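Side-chain contacts in F-actin-capping protein subunit alpha (Dictyostelium discoideum, PDB 4AKR), which caps the fast-growing barbed ends of actin filaments independently of calcium, blocking subunit exchange there without severing the filaments: residues G72-S75 with Y79-P82; V87-H92 with E96-R101. All blocks are in the same frame, centred on the assembly; numbering follows the deposited sequence.

Interaction 1. Residues G72-S75 with Y79-P82; sequences GEIS and YLDP
E73 and Y79 face each other as an antiparallel non-hydrogen-bonded pair, and their side chains run side by side in the same direction. Here the contact is tight. The E73 chain leaves with CG anti to its amide nitrogen (chi1 -174°) and stays extended beyond it, which lays its methylene groups along one side of the phenol: E73 CB comes within 3.5 Å of Y79 CE2. The carboxylate then turns almost square to the ring, their planes 85° apart, with E73 OE1 at the ring edge, near its plane. Y79 OH donates a hydrogen bond of 2.6 Å to E73 OE1, although the hydroxyl sits too close to a neighbouring atom for its position to be fully trusted. The carboxylate has a second hold, since E73 OE2 forms a salt bridge with R49. With a leucine in place of Y79 the hydroxyl is gone, and the carboxylate would probably be left with R49 as its main partner and the E73 methylenes with a gap beside them. One step along, the backbone closes the pair: L80 N donates to G72 O at 2.8 Å and nearly straight (170°), and Y79 CA adds a CA-H...O contact to the same oxygen.

The contact is looser where the chain turns a corner at I74. I74 is exposed, and its CD1 reaches L80 CB at 3.7 Å, the two side chains meeting obliquely. I74 and S75 both face E78, a classic beta bulge.

The two segments belong to a beta hairpin at one edge of a four-stranded antiparallel sheet. On the E73 and Y79 face, helix 44-55 packs through T53, and the Y79 ring also meets H92; on the I74 and L80 side lie V87 of strand 86-91 and the loop residue E106.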
ATOM      1  N   GLY A  72     -19.258  -2.130  19.810  1.00 23.99           N
ATOM      2  CA  GLY A  72     -19.615  -3.098  20.830  1.00 23.97           C
ATOM      3  C   GLY A  72     -18.819  -2.873  22.103  1.00 25.83           C
ATOM      4  O   GLY A  72     -18.948  -3.621  23.076  1.00 25.91           O
ATOM      5  N   GLU A  73     -17.985  -1.837  22.090  1.00 24.57           N
ATOM      6  CA  GLU A  73     -17.144  -1.501  23.232  1.00 25.57           C
ATOM      7  C   GLU A  73     -17.963  -0.958  24.409  1.00 25.29           C
ATOM      8  O   GLU A  73     -18.641   0.053  24.288  1.00 23.45           O
ATOM      9  CB  GLU A  73     -16.087  -0.476  22.796  1.00 26.41           C
ATOM     10  CG  GLU A  73     -15.045  -0.144  23.849  1.00 28.32           C
ATOM     11  CD  GLU A  73     -13.857   0.615  23.271  1.00 29.74           C
ATOM     12  OE1 GLU A  73     -13.145   0.046  22.421  1.00 30.94           O
ATOM     13  OE2 GLU A  73     -13.630   1.777  23.663  1.00 29.86           O
ATOM     14  N   ILE A  74     -17.903  -1.646  25.545  1.00 26.25           N
ATOM     15  CA  ILE A  74     -18.631  -1.228  26.740  1.00 27.52           C
ATOM     16  C   ILE A  74     -17.651  -0.506  27.652  1.00 27.83           C
ATOM     17  O   ILE A  74     -17.973   0.503  28.278  1.00 27.43           O
ATOM     18  CB  ILE A  74     -19.200  -2.440  27.505  1.00 27.87           C
ATOM     19  CG1 ILE A  74     -20.114  -3.258  26.590  1.00 28.08           C
ATOM     20  CG2 ILE A  74     -19.969  -1.963  28.722  1.00 27.67           C
ATOM     21  CD1 ILE A  74     -20.587  -4.565  27.200  1.00 27.70           C
ATOM     22  N   SER A  75     -16.446  -1.055  27.708  1.00 29.11           N
ATOM     23  CA  SER A  75     -15.347  -0.530  28.503  1.00 29.23           C
ATOM     24  C   SER A  75     -14.114  -0.618  27.611  1.00 29.47           C
ATOM     25  O   SER A  75     -14.186  -1.153  26.501  1.00 29.66           O
ATOM     26  CB  SER A  75     -15.154  -1.391  29.749  1.00 29.98           C
ATOM     27  OG  SER A  75     -13.852  -1.251  30.284  1.00 33.44           O
ATOM     28  N   TYR A  79     -16.222  -6.003  25.443  1.00 23.32           N
ATOM     29  CA  TYR A  79     -16.983  -5.949  24.209  1.00 21.23           C
ATOM     30  C   TYR A  79     -18.223  -6.825  24.278  1.00 21.05           C
ATOM     31  O   TYR A  79     -18.170  -7.974  24.721  1.00 21.62           O
ATOM     32  CB  TYR A  79     -16.061  -6.345  23.052  1.00 17.95           C
ATOM     33  CG  TYR A  79     -14.926  -5.353  22.907  1.00 16.97           C
ATOM     34  CD1 TYR A  79     -13.773  -5.454  23.697  1.00 16.97           C
ATOM     35  CD2 TYR A  79     -15.069  -4.224  22.098  1.00 17.19           C
ATOM     36  CE1 TYR A  79     -12.799  -4.443  23.696  1.00 16.15           C
ATOM     37  CE2 TYR A  79     -14.104  -3.214  22.084  1.00 17.43           C
ATOM     38  CZ  TYR A  79     -12.980  -3.325  22.889  1.00 17.69           C
ATOM     39  OH  TYR A  79     -12.075  -2.289  22.916  1.00 18.12           O
ATOM     40  N   LEU A  80     -19.339  -6.244  23.852  1.00 20.05           N
ATOM     41  CA  LEU A  80     -20.632  -6.902  23.852  1.00 19.76           C
ATOM     42  C   LEU A  80     -20.824  -7.776  22.622  1.00 20.63           C
ATOM     43  O   LEU A  80     -20.451  -7.406  21.506  1.00 20.85           O
ATOM     44  CB  LEU A  80     -21.744  -5.849  23.908  1.00 18.01           C
ATOM     45  CG  LEU A  80     -23.190  -6.350  24.000  1.00 19.70           C
ATOM     46  CD1 LEU A  80     -23.416  -7.039  25.342  1.00 18.81           C
ATOM     47  CD2 LEU A  80     -24.150  -5.180  23.858  1.00 16.52           C
ATOM     48  N   ASP A  81     -21.402  -8.948  22.843  1.00 20.47           N
ATOM     49  CA  ASP A  81     -21.688  -9.899  21.781  1.00 21.42           C
ATOM     50  C   ASP A  81     -23.151 -10.280  21.977  1.00 21.53           C
ATOM     51  O   ASP A  81     -23.463 -11.288  22.606  1.00 22.26           O
ATOM     52  CB  ASP A  81     -20.769 -11.118  21.913  1.00 22.30           C
ATOM     53  CG  ASP A  81     -21.120 -12.222  20.941  1.00 23.17           C
ATOM     54  OD1 ASP A  81     -21.724 -11.925  19.888  1.00 27.81           O
ATOM     55  OD2 ASP A  81     -20.781 -13.389  21.222  1.00 23.29           O
ATOM     56  N   PRO A  82     -24.071  -9.458  21.445  1.00 21.42           N
ATOM     57  CA  PRO A  82     -25.521  -9.642  21.535  1.00 20.68           C
ATOM     58  C   PRO A  82     -26.027 -11.004  21.093  1.00 21.54           C
ATOM     59  O   PRO A  82     -26.917 -11.581  21.722  1.00 21.40           O
ATOM     60  CB  PRO A  82     -26.070  -8.514  20.658  1.00 21.27           C
ATOM     61  CG  PRO A  82     -25.027  -7.457  20.772  1.00 21.62           C
ATOM     62  CD  PRO A  82     -23.754  -8.256  20.653  1.00 21.17           C
TER

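Interaction 2. Residues V87-H92 with E96-R101; sequences VITYDH and EVTGER
V87 and R101 pair across the two strands and send their side chains the same way, side by side. R101 starts with CG between its own N and carbonyl carbon (chi1 71°), then runs extended to NE, which brings the guanidinium alongside V87; V87 CG2 lies over one face of it, offset toward the rim, 3.7 Å from R101 NH1. The methyl packs by van der Waals contact on the flat of the charged group, which has a long, weak ion pair with E106. Beneath it, V87 N gives a 2.8 Å hydrogen bond to R101 O, and R101 N answers to V87 O.

Midway the hairpin carries a classic beta bulge: T98 and G99 both face T89, whose O accepts from T98 N (2.9 Å) and G99 N (3.3 Å), both from the same face of its plane. On the opposite face of the sheet to V87, V97 CG1 lies 3.7 Å from I88 CG2, and strand 58-61 touches both residues.

Next to the turn, E96 pairs with D91 mainly through the backbone: E96 O receives D91 N at 2.8 Å and also lies obliquely beside the Y90 ring, 3.5 Å from Y90 CD1.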
ATOM      1  N   VAL A  87     -20.581 -10.762  27.382  1.00 21.21           N
ATOM      2  CA  VAL A  87     -19.647  -9.652  27.440  1.00 21.00           C
ATOM      3  C   VAL A  87     -18.272 -10.282  27.406  1.00 22.37           C
ATOM      4  O   VAL A  87     -17.939 -11.137  28.240  1.00 21.28           O
ATOM      5  CB  VAL A  87     -19.799  -8.845  28.737  1.00 18.87           C
ATOM      6  CG1 VAL A  87     -18.646  -7.868  28.872  1.00 20.87           C
ATOM      7  CG2 VAL A  87     -21.118  -8.097  28.720  1.00 19.97           C
ATOM      8  N   ILE A  88     -17.482  -9.867  26.424  1.00 21.89           N
ATOM      9  CA  ILE A  88     -16.142 -10.404  26.250  1.00 20.67           C
ATOM     10  C   ILE A  88     -15.082  -9.439  26.753  1.00 20.54           C
ATOM     11  O   ILE A  88     -15.063  -8.267  26.365  1.00 20.13           O
ATOM     12  CB  ILE A  88     -15.881 -10.696  24.764  1.00 19.48           C
ATOM     13  CG1 ILE A  88     -16.928 -11.680  24.247  1.00 18.62           C
ATOM     14  CG2 ILE A  88     -14.491 -11.250  24.576  1.00 19.13           C
ATOM     15  CD1 ILE A  88     -16.909 -11.865  22.737  1.00 19.89           C
ATOM     16  N   THR A  89     -14.224  -9.928  27.643  1.00 19.82           N
ATOM     17  CA  THR A  89     -13.123  -9.130  28.164  1.00 20.05           C
ATOM     18  C   THR A  89     -11.960  -9.479  27.239  1.00 19.48           C
ATOM     19  O   THR A  89     -11.718 -10.663  26.955  1.00 18.77           O
ATOM     20  CB  THR A  89     -12.793  -9.500  29.630  1.00 21.40           C
ATOM     21  OG1 THR A  89     -13.965  -9.316  30.434  1.00 22.45           O
ATOM     22  CG2 THR A  89     -11.677  -8.600  30.180  1.00 20.35           C
ATOM     23  N   TYR A  90     -11.247  -8.453  26.782  1.00 17.92           N
ATOM     24  CA  TYR A  90     -10.154  -8.623  25.824  1.00 19.63           C
ATOM     25  C   TYR A  90      -8.853  -7.894  26.179  1.00 19.38           C
ATOM     26  O   TYR A  90      -8.877  -6.750  26.622  1.00 20.33           O
ATOM     27  CB  TYR A  90     -10.651  -8.127  24.459  1.00 18.44           C
ATOM     28  CG  TYR A  90      -9.732  -8.352  23.284  1.00 18.68           C
ATOM     29  CD1 TYR A  90      -9.550  -9.631  22.754  1.00 18.96           C
ATOM     30  CD2 TYR A  90      -9.126  -7.279  22.638  1.00 17.67           C
ATOM     31  CE1 TYR A  90      -8.804  -9.832  21.603  1.00 18.95           C
ATOM     32  CE2 TYR A  90      -8.378  -7.468  21.485  1.00 19.65           C
ATOM     33  CZ  TYR A  90      -8.225  -8.746  20.971  1.00 19.53           C
ATOM     34  OH  TYR A  90      -7.515  -8.939  19.813  1.00 21.05           O
ATOM     35  N   ASP A  91      -7.722  -8.556  25.977  1.00 19.97           N
ATOM     36  CA  ASP A  91      -6.434  -7.926  26.247  1.00 21.57           C
ATOM     37  C   ASP A  91      -5.897  -7.411  24.924  1.00 21.78           C
ATOM     38  O   ASP A  91      -5.407  -8.195  24.112  1.00 20.77           O
ATOM     39  CB  ASP A  91      -5.432  -8.922  26.817  1.00 24.72           C
ATOM     40  CG  ASP A  91      -4.141  -8.248  27.259  1.00 29.35           C
ATOM     41  OD1 ASP A  91      -3.547  -7.502  26.446  1.00 30.27           O
ATOM     42  OD2 ASP A  91      -3.723  -8.459  28.419  1.00 30.85           O
ATOM     43  N   HIS A  92      -5.980  -6.100  24.712  1.00 20.57           N
ATOM     44  CA  HIS A  92      -5.525  -5.493  23.462  1.00 21.45           C
ATOM     45  C   HIS A  92      -4.051  -5.637  23.126  1.00 21.13           C
ATOM     46  O   HIS A  92      -3.676  -5.632  21.956  1.00 22.37           O
ATOM     47  CB  HIS A  92      -5.889  -4.006  23.431  1.00 20.06           C
ATOM     48  CG  HIS A  92      -7.333  -3.747  23.147  1.00 19.85           C
ATOM     49  ND1 HIS A  92      -8.222  -3.341  24.116  1.00 20.25           N
ATOM     50  CD2 HIS A  92      -8.045  -3.847  22.000  1.00 19.78           C
ATOM     51  CE1 HIS A  92      -9.421  -3.197  23.578  1.00 19.93           C
ATOM     52  NE2 HIS A  92      -9.339  -3.499  22.295  1.00 21.06           N
ATOM     53  N   GLU A  96      -5.758 -11.167  22.968  1.00 28.37           N
ATOM     54  CA  GLU A  96      -6.454 -12.379  23.369  1.00 30.03           C
ATOM     55  C   GLU A  96      -7.568 -12.117  24.378  1.00 28.06           C
ATOM     56  O   GLU A  96      -7.497 -11.185  25.183  1.00 27.01           O
ATOM     57  CB  GLU A  96      -5.454 -13.389  23.942  1.00 33.01           C
ATOM     58  CG  GLU A  96      -4.831 -12.977  25.266  1.00 37.71           C
ATOM     59  CD  GLU A  96      -3.645 -13.850  25.657  1.00 40.89           C
ATOM     60  OE1 GLU A  96      -3.171 -14.636  24.806  1.00 43.19           O
ATOM     61  OE2 GLU A  96      -3.180 -13.741  26.813  1.00 41.91           O
ATOM     62  N   VAL A  97      -8.603 -12.945  24.311  1.00 28.25           N
ATOM     63  CA  VAL A  97      -9.753 -12.848  25.207  1.00 27.49           C
ATOM     64  C   VAL A  97      -9.356 -13.350  26.585  1.00 26.94           C
ATOM     65  O   VAL A  97      -8.777 -14.423  26.714  1.00 25.62           O
ATOM     66  CB  VAL A  97     -10.929 -13.702  24.684  1.00 27.62           C
ATOM     67  CG1 VAL A  97     -12.026 -13.788  25.736  1.00 26.85           C
ATOM     68  CG2 VAL A  97     -11.474 -13.096  23.396  1.00 26.91           C
ATOM     69  N   THR A  98      -9.677 -12.575  27.613  1.00 29.01           N
ATOM     70  CA  THR A  98      -9.331 -12.944  28.981  1.00 29.52           C
ATOM     71  C   THR A  98     -10.550 -13.178  29.860  1.00 29.96           C
ATOM     72  O   THR A  98     -10.416 -13.548  31.031  1.00 30.55           O
ATOM     73  CB  THR A  98      -8.497 -11.850  29.651  1.00 29.71           C
ATOM     74  OG1 THR A  98      -9.303 -10.674  29.822  1.00 30.39           O
ATOM     75  CG2 THR A  98      -7.277 -11.522  28.798  1.00 30.13           C
ATOM     76  N   GLY A  99     -11.733 -12.946  29.303  1.00 28.54           N
ATOM     77  CA  GLY A  99     -12.952 -13.136  30.064  1.00 27.94           C
ATOM     78  C   GLY A  99     -14.177 -13.371  29.201  1.00 27.65           C
ATOM     79  O   GLY A  99     -14.240 -12.942  28.049  1.00 27.99           O
ATOM     80  N   GLU A 100     -15.150 -14.074  29.769  1.00 25.82           N
ATOM     81  CA  GLU A 100     -16.394 -14.376  29.079  1.00 24.93           C
ATOM     82  C   GLU A 100     -17.497 -14.506  30.126  1.00 24.61           C
ATOM     83  O   GLU A 100     -17.408 -15.334  31.032  1.00 26.07           O
ATOM     84  CB  GLU A 100     -16.263 -15.682  28.282  1.00 24.06           C
ATOM     85  CG  GLU A 100     -15.524 -15.561  26.948  1.00 23.56           C
ATOM     86  CD  GLU A 100     -15.229 -16.921  26.308  1.00 24.88           C
ATOM     87  OE1 GLU A 100     -16.114 -17.801  26.301  1.00 25.00           O
ATOM     88  OE2 GLU A 100     -14.106 -17.111  25.800  1.00 25.36           O
ATOM     89  N   ARG A 101     -18.524 -13.672  30.016  1.00 24.16           N
ATOM     90  CA  ARG A 101     -19.639 -13.721  30.950  1.00 23.40           C
ATOM     91  C   ARG A 101     -20.946 -13.393  30.247  1.00 23.09           C
ATOM     92  O   ARG A 101     -20.953 -12.882  29.130  1.00 21.86           O
ATOM     93  CB  ARG A 101     -19.425 -12.740  32.108  1.00 21.81           C
ATOM     94  CG  ARG A 101     -19.542 -11.268  31.744  1.00 21.64           C
ATOM     95  CD  ARG A 101     -19.552 -10.437  33.018  1.00 20.70           C
ATOM     96  NE  ARG A 101     -19.526  -8.994  32.801  1.00 20.67           N
ATOM     97  CZ  ARG A 101     -20.579  -8.253  32.470  1.00 22.89           C
ATOM     98  NH1 ARG A 101     -21.768  -8.811  32.302  1.00 25.67           N
ATOM     99  NH2 ARG A 101     -20.444  -6.938  32.338  1.00 23.67           N
TER

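Following the chain, interaction 1 opens first: strand 73-75 turns back through residues 76-77 into strand 78-81 and closes against Y79-P82. Only then does the chain pass to strand 86-91, go round residues 93-95 and close interaction 2 against strand 96-102. The two loops therefore lie in series, neither nested nor crossed, and the four strands form one up-and-down antiparallel sheet in chain order. The hairpins are joined by strands 78-81 and 86-91, where Y79 O and I88 N make a probable hydrogen bond and D81 packs on I88. Helix 44-55 spans both, reaching E73 and Y79 in one and Y90 and H92 in the other.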